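PDB 7A9J: Cfl from Pectobacterium brasiliense, which acts as a coronafacic acid ligase of the ATP-dependent AMP-binding enzyme family and probably activates carboxylic acids as acyl-adenylates. Local coordinates for residues A[26-31]-A[248-253]; A[439-444]-A[452-457]; A[465-470]-A[496-501]. The protein carries 1 engineered substitution. All blocks are in the same frame, centred on the assembly; numbering follows the deposited sequence. Where two conformers were deposited one is given.

The contacts divide between the two family regions of this AMP-binding enzyme. Contact 1 (26-31 with 248-253) lies on one side of the chain's centre and belongs to the AMP-binding region; contacts 2 and 3 lie on the opposite side, in the C-terminal region, their centres about 44 Å and 52 Å from that of contact 1. Contacts 2 and 3 have centres about 9 Å apart and share a sheet: strand 450-460 of contact 2 neighbours strand 464-473 of contact 3, with Val-454 O 2.7 Å from Leu-470 N. The bound 6-ethyl-1-oxo-indene-4-carboxylic acid lies about 14 Å from the side chain of contact 1's Gln-251, whose helix begins with the pocket residues Pro-240, Trp-241 and Leu-244.

Contact 1 (A[26-31]-A[248-253]); sequences SSFRKH and AALQKG
Ser-27 meets Gln-251 through its methylene: CB lies 3.8 Å from Gln-251 CD and nearly as close to CG, OE1 and NE2 of the same side chain. The glutamine chain, extended beyond CG, thus passes its amide end along the serine, and the contact is van der Waals in kind. One residue on, Phe-28 stands where the backbones approach most closely, its CA 5.7 Å from Gln-251 CA. The ring presents an edge to Leu-250, with CD1 4.3 Å from Leu-250 CB, a loose apolar touch. His-31, one helical turn after Ser-27, makes the tightest approach. Its CG is anti to the backbone N (chi1 -171°), which sends the imidazole across to the C-terminal end of the other helix. There one ring face lies against Leu-250 O and Gly-253 N, each about 4.0 Å above the plane, and His-31 NE2 comes within 3.3 Å of Gly-253 CA. A water in the ring plane sits 2.7 Å from His-31 NE2 and donates to Gly-253 O at 2.9 Å, linking the two segments through solvent. Gly-253 closes its helix in a Schellman motif: phi is positive (82°) and its N bonds back to Leu-250 O at 2.8 Å, so the histidine packs on a helix terminus whose end is fixed by the backbone. Helix 50-66 packs beside this pair, Phe-50 touching Phe-28, His-31 and Leu-250, while Leu-250 also rests on Val-256 of strand 255-257 and Gln-251 on Val-210 of helix 203-214.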
# COMPACT_ATOMS: atom_id res chain seq x y z
N SER A 26 10.64 -21.82 -2.54
CA SER A 26 11.94 -22.46 -2.42
C SER A 26 13.00 -21.45 -1.96
O SER A 26 13.96 -21.82 -1.30
CB SER A 26 12.32 -23.15 -3.73
OG SER A 26 12.61 -22.17 -4.70
N SER A 27 12.80 -20.16 -2.28
CA SER A 27 13.70 -19.14 -1.74
C SER A 27 13.56 -19.01 -0.24
O SER A 27 14.55 -18.82 0.47
CB SER A 27 13.42 -17.77 -2.40
OG SER A 27 13.86 -17.80 -3.73
N PHE A 28 12.32 -19.05 0.26
CA PHE A 28 12.12 -19.03 1.69
C PHE A 28 12.80 -20.25 2.34
O PHE A 28 13.48 -20.14 3.36
CB PHE A 28 10.61 -19.04 2.03
CG PHE A 28 10.40 -19.25 3.48
CD1 PHE A 28 10.58 -18.20 4.32
CD2 PHE A 28 10.15 -20.56 4.01
CE1 PHE A 28 10.45 -18.34 5.69
CE2 PHE A 28 10.05 -20.73 5.37
CZ PHE A 28 10.19 -19.63 6.24
N ARG A 29 12.54 -21.44 1.77
CA ARG A 29 13.02 -22.70 2.34
C ARG A 29 14.53 -22.68 2.46
O ARG A 29 15.10 -23.04 3.52
CB ARG A 29 12.61 -23.85 1.43
CG ARG A 29 13.11 -25.26 2.05
CD ARG A 29 12.67 -26.39 1.08
NE ARG A 29 13.43 -27.60 1.47
CZ ARG A 29 14.72 -27.79 1.19
NH1 ARG A 29 15.40 -26.87 0.51
NH2 ARG A 29 15.32 -28.92 1.56
N LYS A 30 15.19 -22.30 1.37
CA LYS A 30 16.64 -22.27 1.34
C LYS A 30 17.15 -21.39 2.47
O LYS A 30 17.97 -21.83 3.28
CB LYS A 30 17.12 -21.77 -0.01
CG LYS A 30 18.65 -21.79 -0.17
CD LYS A 30 19.07 -21.00 -1.39
CE LYS A 30 20.60 -20.92 -1.47
NZ LYS A 30 21.02 -20.42 -2.80
N HIS A 31 16.57 -20.20 2.62
CA HIS A 31 17.01 -19.35 3.71
C HIS A 31 16.67 -19.93 5.08
O HIS A 31 17.50 -19.89 6.00
CB HIS A 31 16.41 -17.97 3.59
CG HIS A 31 17.00 -17.03 4.58
ND1 HIS A 31 18.14 -16.30 4.30
CD2 HIS A 31 16.71 -16.79 5.88
CE1 HIS A 31 18.50 -15.62 5.38
NE2 HIS A 31 17.66 -15.91 6.36
N ALA A 248 9.49 -10.53 0.80
CA ALA A 248 10.79 -9.93 0.50
C ALA A 248 11.64 -9.80 1.75
O ALA A 248 12.84 -10.08 1.69
CB ALA A 248 10.59 -8.51 -0.13
N ALA A 249 11.03 -9.42 2.89
CA ALA A 249 11.78 -9.29 4.13
C ALA A 249 12.35 -10.64 4.57
O ALA A 249 13.51 -10.75 4.90
CB ALA A 249 10.91 -8.77 5.28
N LEU A 250 11.51 -11.67 4.56
CA LEU A 250 11.96 -13.01 4.95
C LEU A 250 13.06 -13.50 4.03
O LEU A 250 14.06 -14.03 4.50
CB LEU A 250 10.78 -13.98 4.98
CG LEU A 250 9.73 -13.63 6.04
CD1 LEU A 250 8.47 -14.55 5.87
CD2 LEU A 250 10.32 -13.84 7.44
N GLN A 251 12.93 -13.27 2.72
CA GLN A 251 13.99 -13.65 1.78
C GLN A 251 15.29 -12.88 1.98
O GLN A 251 16.37 -13.43 1.75
CB GLN A 251 13.56 -13.45 0.34
CG GLN A 251 12.61 -14.50 -0.06
CD GLN A 251 12.18 -14.27 -1.54
OE1 GLN A 251 12.98 -13.83 -2.41
NE2 GLN A 251 10.95 -14.54 -1.79
N LYS A 252 15.22 -11.68 2.51
CA LYS A 252 16.45 -10.98 2.90
C LYS A 252 16.95 -11.39 4.29
O LYS A 252 17.99 -10.88 4.75
CB LYS A 252 16.17 -9.47 2.84
CG LYS A 252 15.94 -9.00 1.40
CD LYS A 252 15.75 -7.42 1.23
CE LYS A 252 17.08 -6.77 1.34
NZ LYS A 252 16.91 -5.41 1.00
N GLY A 253 16.24 -12.29 4.97
CA GLY A 253 16.62 -12.76 6.30
C GLY A 253 16.23 -11.86 7.44
O GLY A 253 16.69 -12.09 8.58
O HOH W 1 18.21 -14.60 8.65

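Contact 2 (A[439-444]-A[452-457]); sequences EIENTL and ASVVFS
Glu-441 and Ser-453, with CA atoms 5.9 Å apart, mark the point where helix 439-444 runs close to antiparallel over strand 452-457, the short axes approaching to 7.6 Å at 151°. Val-455 is the central apolar residue: its CG2 meets Ile-440 CG2 at 3.7 Å and Leu-444 CD1 at 3.8 Å, both side chains crossing the valine at about a right angle. Leu-444 CD1 also presses on Ser-453 OG at 3.2 Å, a hydroxyl whose polar need is met by Leu-470 O on the adjacent strand. This is an alpha/beta layer of the C-terminal domain of adenylate-forming enzymes: Ser-453 and Val-455 point to helix 437-445, whereas Val-454 and Phe-456 face helix 517-522 on the other side of the sheet. Strand 450-460 is outermost in that sheet, and the backbone of Val-454 and Phe-456 pairs with strand 464-473, leaving the N-H of Val-455 directed at the outer edge. Glu-441 takes it. Its chain, extended beyond CG, lays that methylene 3.8 Å from Val-455 CG2 and brings OE2 to 2.9 Å from Val-455 N in an almost straight bond (175°), received on the anti side of the carboxylate and 22° out of its plane. Glu-441 OE1 forms a salt bridge with Arg-517 of helix 517-522.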
# COMPACT_ATOMS: atom_id res chain seq x y z
N GLU A 439 1.64 21.59 -7.35
CA GLU A 439 2.85 22.41 -7.36
C GLU A 439 2.62 23.74 -6.63
O GLU A 439 3.49 24.21 -5.88
CB GLU A 439 3.29 22.64 -8.82
CG GLU A 439 4.50 23.55 -9.02
CD GLU A 439 4.51 24.26 -10.40
OE1 GLU A 439 4.07 23.68 -11.41
OE2 GLU A 439 4.95 25.43 -10.46
N ILE A 440 1.45 24.36 -6.83
CA ILE A 440 1.18 25.63 -6.15
C ILE A 440 1.05 25.41 -4.65
O ILE A 440 1.55 26.21 -3.86
CB ILE A 440 -0.09 26.28 -6.71
CG1 ILE A 440 0.05 26.54 -8.20
CG2 ILE A 440 -0.36 27.61 -5.95
CD1 ILE A 440 -1.25 26.98 -8.84
N GLU A 441 0.32 24.35 -4.26
CA GLU A 441 0.18 24.01 -2.84
C GLU A 441 1.53 23.81 -2.18
O GLU A 441 1.75 24.28 -1.06
CB GLU A 441 -0.66 22.72 -2.69
CG GLU A 441 -2.14 22.88 -3.05
CD GLU A 441 -2.82 21.57 -3.45
OE1 GLU A 441 -2.28 20.45 -3.16
OE2 GLU A 441 -3.92 21.65 -4.01
N ASN A 442 2.45 23.14 -2.87
CA ASN A 442 3.76 22.90 -2.27
C ASN A 442 4.48 24.21 -1.99
O ASN A 442 5.13 24.35 -0.96
CB ASN A 442 4.62 22.00 -3.16
CG ASN A 442 6.00 21.76 -2.56
OD1 ASN A 442 6.14 21.10 -1.53
ND2 ASN A 442 7.02 22.33 -3.19
N THR A 443 4.35 25.19 -2.88
CA THR A 443 4.96 26.49 -2.64
C THR A 443 4.31 27.20 -1.46
O THR A 443 5.00 27.76 -0.60
CB THR A 443 4.84 27.34 -3.92
OG1 THR A 443 5.58 26.70 -4.96
CG2 THR A 443 5.41 28.75 -3.67
N LEU A 444 2.98 27.21 -1.43
CA LEU A 444 2.24 27.95 -0.41
C LEU A 444 2.60 27.48 0.99
O LEU A 444 2.90 28.29 1.88
CB LEU A 444 0.73 27.79 -0.64
CG LEU A 444 0.17 28.60 -1.81
CD1 LEU A 444 -1.23 28.13 -2.12
CD2 LEU A 444 0.20 30.10 -1.51
N ALA A 452 -1.71 25.00 5.89
CA ALA A 452 -2.17 24.05 4.90
C ALA A 452 -2.85 24.84 3.81
O ALA A 452 -3.20 26.02 3.98
CB ALA A 452 -3.13 23.01 5.49
N SER A 453 -3.04 24.19 2.67
CA SER A 453 -3.60 24.89 1.54
C SER A 453 -4.11 23.86 0.55
O SER A 453 -3.56 22.76 0.45
CB SER A 453 -2.55 25.80 0.89
OG SER A 453 -3.06 26.29 -0.33
N VAL A 454 -5.18 24.20 -0.16
CA VAL A 454 -5.66 23.41 -1.28
C VAL A 454 -5.96 24.39 -2.43
O VAL A 454 -6.61 25.42 -2.20
CB VAL A 454 -6.94 22.61 -0.94
CG1 VAL A 454 -7.44 21.86 -2.16
CG2 VAL A 454 -6.68 21.58 0.18
N VAL A 455 -5.49 24.07 -3.64
CA VAL A 455 -5.67 24.94 -4.82
C VAL A 455 -6.58 24.23 -5.82
O VAL A 455 -6.45 23.02 -6.04
CB VAL A 455 -4.31 25.31 -5.45
CG1 VAL A 455 -4.48 26.03 -6.80
CG2 VAL A 455 -3.49 26.15 -4.50
N PHE A 456 -7.54 24.96 -6.40
CA PHE A 456 -8.45 24.38 -7.37
C PHE A 456 -8.92 25.51 -8.29
O PHE A 456 -8.57 26.67 -8.10
CB PHE A 456 -9.68 23.74 -6.73
CG PHE A 456 -10.47 24.68 -5.79
CD1 PHE A 456 -10.13 24.78 -4.46
CD2 PHE A 456 -11.60 25.43 -6.26
CE1 PHE A 456 -10.82 25.62 -3.60
CE2 PHE A 456 -12.33 26.26 -5.36
CZ PHE A 456 -11.94 26.36 -4.05
N SER A 457 -9.68 25.16 -9.30
CA SER A 457 -10.21 26.22 -10.14
C SER A 457 -11.73 26.19 -10.17
O SER A 457 -12.36 25.18 -9.82
CB SER A 457 -9.66 26.14 -11.59
OG SER A 457 -10.21 25.00 -12.26

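Contact 3 (A[465-470]-A[496-501]); sequences ERIIAL and KHPSEY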
# COMPACT_ATOMS: atom_id res chain seq x y z
N GLU A 465 -11.12 29.33 -16.73
CA GLU A 465 -10.97 28.92 -15.35
C GLU A 465 -10.28 30.01 -14.56
O GLU A 465 -9.48 30.77 -15.10
CB GLU A 465 -10.08 27.64 -15.21
CG GLU A 465 -10.67 26.38 -15.81
CD GLU A 465 -9.67 25.20 -15.72
OE1 GLU A 465 -9.36 24.74 -14.60
OE2 GLU A 465 -9.17 24.72 -16.75
N ARG A 466 -10.52 30.02 -13.25
CA ARG A 466 -9.86 30.96 -12.36
C ARG A 466 -9.34 30.18 -11.17
O ARG A 466 -10.07 29.33 -10.64
CB ARG A 466 -10.86 32.03 -11.92
CG ARG A 466 -10.35 33.06 -10.95
CD ARG A 466 -11.37 34.23 -10.85
NE ARG A 466 -12.69 33.75 -10.46
CZ ARG A 466 -13.19 33.80 -9.23
NH1 ARG A 466 -12.48 34.32 -8.24
NH2 ARG A 466 -14.42 33.34 -9.02
N ILE A 467 -8.11 30.47 -10.75
CA ILE A 467 -7.47 29.69 -9.68
C ILE A 467 -7.84 30.24 -8.32
O ILE A 467 -7.66 31.44 -8.05
CB ILE A 467 -5.95 29.66 -9.87
CG1 ILE A 467 -5.63 28.97 -11.20
CG2 ILE A 467 -5.24 28.96 -8.66
CD1 ILE A 467 -4.15 28.99 -11.52
N ILE A 468 -8.32 29.36 -7.45
CA ILE A 468 -8.66 29.71 -6.08
C ILE A 468 -7.70 28.99 -5.15
O ILE A 468 -7.41 27.80 -5.34
CB ILE A 468 -10.11 29.29 -5.77
CG1 ILE A 468 -11.07 29.74 -6.89
CG2 ILE A 468 -10.50 29.73 -4.35
CD1 ILE A 468 -11.14 31.26 -7.17
N ALA A 469 -7.23 29.68 -4.11
CA ALA A 469 -6.42 29.01 -3.09
C ALA A 469 -7.17 29.02 -1.77
O ALA A 469 -7.50 30.10 -1.25
CB ALA A 469 -5.06 29.70 -2.92
N LEU A 470 -7.41 27.84 -1.22
CA LEU A 470 -7.84 27.73 0.17
C LEU A 470 -6.61 27.75 1.06
O LEU A 470 -5.69 26.94 0.89
CB LEU A 470 -8.66 26.45 0.32
CG LEU A 470 -9.67 26.21 1.43
CD1 LEU A 470 -10.52 27.45 1.62
CD2 LEU A 470 -10.55 25.04 1.00
N LYS A 496 0.56 31.03 -12.85
CA LYS A 496 0.21 30.00 -11.88
C LYS A 496 -0.41 30.58 -10.61
O LYS A 496 -0.87 29.81 -9.75
CB LYS A 496 1.47 29.20 -11.52
CG LYS A 496 2.15 28.54 -12.70
CD LYS A 496 3.49 27.98 -12.23
CE LYS A 496 4.24 27.29 -13.33
NZ LYS A 496 5.53 26.77 -12.80
N HIS A 497 -0.41 31.89 -10.47
CA HIS A 497 -0.83 32.54 -9.24
C HIS A 497 -2.34 32.41 -9.03
O HIS A 497 -3.13 32.68 -9.95
CB HIS A 497 -0.49 34.03 -9.27
CG HIS A 497 0.94 34.36 -8.99
ND1 HIS A 497 1.99 33.50 -9.25
CD2 HIS A 497 1.50 35.47 -8.45
CE1 HIS A 497 3.13 34.06 -8.90
NE2 HIS A 497 2.86 35.26 -8.41
N PRO A 498 -2.77 32.14 -7.80
CA PRO A 498 -4.21 32.18 -7.50
C PRO A 498 -4.75 33.56 -7.81
O PRO A 498 -4.06 34.57 -7.66
CB PRO A 498 -4.27 31.86 -6.00
CG PRO A 498 -3.01 31.03 -5.74
CD PRO A 498 -1.96 31.59 -6.69
N SER A 499 -5.97 33.59 -8.32
CA SER A 499 -6.70 34.84 -8.44
C SER A 499 -7.38 35.27 -7.15
O SER A 499 -7.83 36.42 -7.04
CB SER A 499 -7.75 34.70 -9.54
OG SER A 499 -7.13 34.65 -10.81
N GLU A 500 -7.46 34.39 -6.16
CA GLU A 500 -8.28 34.63 -4.98
C GLU A 500 -7.82 33.72 -3.86
O GLU A 500 -7.40 32.59 -4.10
CB GLU A 500 -9.73 34.35 -5.32
CG GLU A 500 -10.70 34.56 -4.23
CD GLU A 500 -12.10 34.45 -4.80
OE1 GLU A 500 -12.45 35.25 -5.69
OE2 GLU A 500 -12.83 33.53 -4.40
N TYR A 501 -7.93 34.22 -2.64
CA TYR A 501 -7.53 33.52 -1.43
C TYR A 501 -8.74 33.38 -0.52
O TYR A 501 -9.44 34.36 -0.26
CB TYR A 501 -6.39 34.31 -0.73
CG TYR A 501 -5.16 34.37 -1.58
CD1 TYR A 501 -4.42 33.22 -1.80
CD2 TYR A 501 -4.73 35.54 -2.18
CE1 TYR A 501 -3.29 33.21 -2.57
CE2 TYR A 501 -3.56 35.55 -2.97
CZ TYR A 501 -2.86 34.36 -3.16
OH TYR A 501 -1.73 34.28 -3.93
O HOH W 2 -6.59 32.41 -12.28
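Arg-466 and Glu-500 form a salt bridge across the strands, and the arginine can be traced outward to it. From CB the chain runs to CG, which packs on Ser-499 CB at 3.4 Å; CD follows at 3.9 Å from Ser-499 CB. A bend at chi3 (57°) then turns the head toward the glutamate. NE has a long, weak ion pair with Asp-460, and CZ is the centre of a guanidinium that has Ile-468 CD1 over one face, offset toward the rim. At the tip NH1 reaches Glu-500 OE1 at 2.7 Å. The oxygen is in the guanidinium plane, yet the donor approaches from above the carboxylate, the planes being 57° apart and the bond bent (136°). Tyr-524 OH bonds both Arg-466 NH2 and Glu-500 OE2, and Thr-536 holds OE1, so the pair is gripped at several atoms and its rotation is probably restricted.

Backbone bonds and apolar packing complete the contact. Ser-499 N donates to Ile-467 O at 2.7 Å, Ala-469 N to Glu-500 O at 2.9 Å, and water 2 joins Ile-467 N to Ser-499 OG. Ile-467 CG2 lies 3.6 Å from Pro-498 CA. On the face away from the salt bridge, Ala-469 CB is 3.7 Å from Pro-498 CG and equally far from Tyr-501 CD1, while Tyr-501 and Pro-498 also touch Leu-488 of helix 481-491. Ala-469 and Tyr-501 form a parallel bridge, as expected where strand 464-473, helix 481-491 and strand 500-503 make a beta-alpha-beta crossover in the mixed sheet of the C-terminal domain.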